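Local coordinates for protein MdcE (Pseudomonas aeruginosa, PDB 5VIP) that is the gamma subunit of biotin-independent malonate decarboxylase and probably has transferase activity, consistent with a carboxyltransferase role, at residues L223-T231 and R242-D253. Residues are numbered along the deposited sequence; the frame is centred on the assembly and turned at random.
Sequences LWRTLPVET and RVRTCLGEALAD
W224 and L227 lie against the helix 237-254, which packs antiparallel to the edge strand 225-227 of the six-stranded mixed sheet; the axes of 225-227 and 242-253 come within 10.3 Å, with their N-to-C directions 171° apart. This is alpha/beta layer packing at the sheet margin. The W224 indole has CG anti to the backbone N (chi1 -170°), and its six-membered ring reaches the helix. CZ3 of W224 lies 3.7 Å from CB of A250, and CZ2 rests 3.7 Å from CB of D253. The D253 carboxylate is tilted 38° to the ring plane. Its OD2 forms a salt bridge with R170, which also makes a cation-pi contact with W224. The R225 guanidinium covers part of one indole face, near the rim. Both methyls of L227 rest on C246: CD1 is 3.6 Å from CB of C246, and CD2 is 3.7 Å from SG. The same CD1 also meets CG2 of V243, one turn earlier, at 4.1 Å. I172 of the neighbouring strand also touches C246 and A250. At the exposed end, R242 pairs with both D239 and E230. Its NH2 donates to OE2 of E230 at an unusually short 2.5 Å, in the guanidinium plane but on the anti side of the carboxylate.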
loop_
_atom_site.group_PDB
_atom_site.type_symbol
_atom_site.label_atom_id
_atom_site.label_comp_id
_atom_site.label_asym_id
_atom_site.label_seq_id
_atom_site.Cartn_x
_atom_site.Cartn_y
_atom_site.Cartn_z
ATOM N N LEU A 223 8.977 1.690 -14.441
ATOM C CA LEU A 223 9.329 3.110 -14.553
ATOM C C LEU A 223 8.860 3.700 -15.873
ATOM O O LEU A 223 8.939 3.048 -16.914
ATOM C CB LEU A 223 10.837 3.314 -14.429
ATOM C CG LEU A 223 11.449 2.992 -13.070
ATOM C CD1 LEU A 223 12.956 2.978 -13.163
ATOM C CD2 LEU A 223 10.977 3.986 -12.011
ATOM N N TRP A 224 8.381 4.939 -15.838
ATOM C CA TRP A 224 8.104 5.658 -17.071
ATOM C C TRP A 224 9.440 6.092 -17.710
ATOM O O TRP A 224 9.659 5.876 -18.897
ATOM C CB TRP A 224 7.200 6.855 -16.794
ATOM C CG TRP A 224 6.679 7.522 -18.003
ATOM C CD1 TRP A 224 5.802 7.006 -18.918
ATOM C CD2 TRP A 224 6.968 8.853 -18.432
ATOM N NE1 TRP A 224 5.542 7.933 -19.898
ATOM C CE2 TRP A 224 6.246 9.075 -19.625
ATOM C CE3 TRP A 224 7.776 9.880 -17.929
ATOM C CZ2 TRP A 224 6.309 10.282 -20.323
ATOM C CZ3 TRP A 224 7.834 11.075 -18.623
ATOM C CH2 TRP A 224 7.104 11.266 -19.805
ATOM N N ARG A 225 10.343 6.628 -16.894
ATOM C CA ARG A 225 11.675 7.018 -17.329
ATOM C C ARG A 225 12.741 6.988 -16.284
ATOM O O ARG A 225 12.449 7.121 -15.132
ATOM C CB ARG A 225 11.652 8.428 -17.862
ATOM C CG ARG A 225 10.839 8.558 -19.102
ATOM C CD ARG A 225 11.352 9.559 -20.066
ATOM N NE ARG A 225 10.458 9.753 -21.172
ATOM C CZ ARG A 225 9.702 8.833 -21.752
ATOM N NH1 ARG A 225 9.690 7.570 -21.363
ATOM N NH2 ARG A 225 8.932 9.183 -22.751
ATOM N N THR A 226 13.981 6.833 -16.733
ATOM C CA THR A 226 15.143 6.981 -15.868
ATOM C C THR A 226 15.963 8.179 -16.356
ATOM O O THR A 226 15.912 8.528 -17.539
ATOM C CB THR A 226 16.034 5.718 -15.837
ATOM O OG1 THR A 226 16.503 5.424 -17.159
ATOM C CG2 THR A 226 15.256 4.519 -15.314
ATOM N N LEU A 227 16.692 8.807 -15.436
ATOM C CA LEU A 227 17.429 10.040 -15.720
ATOM C C LEU A 227 18.812 10.027 -15.097
ATOM O O LEU A 227 18.949 9.946 -13.876
ATOM C CB LEU A 227 16.689 11.265 -15.181
ATOM C CG LEU A 227 15.319 11.668 -15.712
ATOM C CD1 LEU A 227 14.893 12.959 -15.016
ATOM C CD2 LEU A 227 15.352 11.844 -17.225
ATOM N N PRO A 228 19.851 10.138 -15.928
ATOM C CA PRO A 228 21.178 10.267 -15.330
ATOM C C PRO A 228 21.397 11.683 -14.808
ATOM O O PRO A 228 20.834 12.623 -15.362
ATOM C CB PRO A 228 22.124 9.943 -16.494
ATOM C CG PRO A 228 21.354 10.311 -17.721
ATOM C CD PRO A 228 19.893 10.048 -17.398
ATOM N N VAL A 229 22.188 11.828 -13.748
ATOM C CA VAL A 229 22.495 13.141 -13.188
ATOM C C VAL A 229 24.000 13.249 -12.879
ATOM O O VAL A 229 24.662 12.235 -12.644
ATOM C CB VAL A 229 21.661 13.426 -11.901
ATOM C CG1 VAL A 229 20.170 13.464 -12.230
ATOM C CG2 VAL A 229 21.925 12.371 -10.840
ATOM N N GLU A 230 24.534 14.471 -12.871
ATOM C CA GLU A 230 25.970 14.673 -12.607
ATOM C C GLU A 230 26.329 14.584 -11.128
ATOM O O GLU A 230 27.308 13.923 -10.754
ATOM C CB GLU A 230 26.452 16.030 -13.146
ATOM C CG GLU A 230 25.892 16.422 -14.494
ATOM C CD GLU A 230 26.172 17.890 -14.852
ATOM O OE1 GLU A 230 27.092 18.494 -14.254
ATOM O OE2 GLU A 230 25.474 18.433 -15.745
ATOM N N THR A 231 25.572 15.298 -10.298
ATOM C CA THR A 231 25.804 15.314 -8.862
ATOM C C THR A 231 24.473 15.021 -8.185
ATOM O O THR A 231 23.668 15.919 -7.932
ATOM C CB THR A 231 26.368 16.660 -8.360
ATOM O OG1 THR A 231 25.537 17.726 -8.823
ATOM C CG2 THR A 231 27.792 16.886 -8.870
ATOM N N ARG A 242 17.280 19.346 -16.364
ATOM C CA ARG A 242 16.895 18.073 -16.959
ATOM C C ARG A 242 15.710 17.463 -16.204
ATOM O O ARG A 242 14.776 16.951 -16.819
ATOM C CB ARG A 242 18.079 17.092 -16.992
ATOM C CG ARG A 242 19.165 17.456 -18.028
ATOM C CD ARG A 242 20.263 16.388 -18.140
ATOM N NE ARG A 242 21.268 16.525 -17.090
ATOM C CZ ARG A 242 22.377 17.249 -17.206
ATOM N NH1 ARG A 242 22.637 17.896 -18.335
ATOM N NH2 ARG A 242 23.233 17.330 -16.191
ATOM N N VAL A 243 15.746 17.524 -14.877
ATOM C CA VAL A 243 14.674 16.935 -14.075
ATOM C C VAL A 243 13.369 17.721 -14.227
ATOM O O VAL A 243 12.307 17.129 -14.405
ATOM C CB VAL A 243 15.064 16.844 -12.592
ATOM C CG1 VAL A 243 13.838 16.462 -11.728
ATOM C CG2 VAL A 243 16.177 15.838 -12.418
ATOM N N ARG A 244 13.446 19.050 -14.191
ATOM C CA ARG A 244 12.253 19.871 -14.396
ATOM C C ARG A 244 11.628 19.601 -15.757
ATOM O O ARG A 244 10.402 19.534 -15.886
ATOM C CB ARG A 244 12.581 21.360 -14.251
ATOM C CG ARG A 244 12.533 21.831 -12.814
ATOM C CD ARG A 244 13.007 23.256 -12.641
ATOM N NE ARG A 244 12.907 23.640 -11.237
ATOM C CZ ARG A 244 13.528 24.681 -10.693
ATOM N NH1 ARG A 244 14.307 25.450 -11.439
ATOM N NH2 ARG A 244 13.374 24.943 -9.399
ATOM N N THR A 245 12.475 19.428 -16.765
ATOM C CA THR A 245 12.007 19.142 -18.116
ATOM C C THR A 245 11.247 17.825 -18.153
ATOM O O THR A 245 10.153 17.739 -18.705
ATOM C CB THR A 245 13.175 19.078 -19.105
ATOM O OG1 THR A 245 13.795 20.367 -19.171
ATOM C CG2 THR A 245 12.685 18.687 -20.490
ATOM N N CYS A 246 11.847 16.802 -17.552
ATOM C CA CYS A 246 11.256 15.468 -17.519
ATOM C C CYS A 246 9.933 15.458 -16.748
ATOM O O CYS A 246 8.951 14.865 -17.200
ATOM C CB CYS A 246 12.253 14.483 -16.910
ATOM S SG CYS A 246 11.761 12.743 -17.038
ATOM N N LEU A 247 9.894 16.141 -15.606
ATOM C CA LEU A 247 8.649 16.290 -14.840
ATOM C C LEU A 247 7.570 16.975 -15.675
ATOM O O LEU A 247 6.393 16.597 -15.628
ATOM C CB LEU A 247 8.888 17.089 -13.559
ATOM C CG LEU A 247 9.792 16.497 -12.482
ATOM C CD1 LEU A 247 10.057 17.539 -11.391
ATOM C CD2 LEU A 247 9.164 15.228 -11.881
ATOM N N GLY A 248 7.979 17.996 -16.429
ATOM C CA GLY A 248 7.076 18.690 -17.330
ATOM C C GLY A 248 6.487 17.758 -18.374
ATOM O O GLY A 248 5.287 17.800 -18.656
ATOM N N GLU A 249 7.328 16.908 -18.950
ATOM C CA GLU A 249 6.858 15.966 -19.957
ATOM C C GLU A 249 5.962 14.869 -19.354
ATOM O O GLU A 249 5.014 14.414 -19.992
ATOM C CB GLU A 249 8.049 15.354 -20.690
ATOM C CG GLU A 249 8.794 16.395 -21.524
ATOM C CD GLU A 249 10.134 15.916 -22.036
ATOM O OE1 GLU A 249 10.444 14.708 -21.898
ATOM O OE2 GLU A 249 10.878 16.757 -22.584
ATOM N N ALA A 250 6.257 14.458 -18.127
ATOM C CA ALA A 250 5.413 13.485 -17.441
ATOM C C ALA A 250 4.028 14.080 -17.212
ATOM O O ALA A 250 3.017 13.442 -17.473
ATOM C CB ALA A 250 6.054 13.054 -16.125
ATOM N N LEU A 251 4.005 15.330 -16.762
ATOM C CA LEU A 251 2.773 16.061 -16.513
ATOM C C LEU A 251 1.937 16.177 -17.785
ATOM O O LEU A 251 0.732 15.898 -17.788
ATOM C CB LEU A 251 3.105 17.443 -15.944
ATOM C CG LEU A 251 1.957 18.391 -15.631
ATOM C CD1 LEU A 251 0.972 17.700 -14.708
ATOM C CD2 LEU A 251 2.494 19.665 -14.987
ATOM N N ALA A 252 2.592 16.578 -18.872
ATOM C CA ALA A 252 1.947 16.659 -20.177
ATOM C C ALA A 252 1.410 15.304 -20.613
ATOM O O ALA A 252 0.310 15.213 -21.160
ATOM C CB ALA A 252 2.932 17.207 -21.225
ATOM N N ASP A 253 2.185 14.251 -20.365
ATOM C CA ASP A 253 1.806 12.894 -20.761
ATOM C C ASP A 253 0.589 12.365 -19.987
ATOM O O ASP A 253 -0.208 11.591 -20.518
ATOM C CB ASP A 253 3.001 11.942 -20.581
ATOM C CG ASP A 253 2.734 10.566 -21.148
ATOM O OD1 ASP A 253 2.786 10.409 -22.386
ATOM O OD2 ASP A 253 2.465 9.639 -20.359
#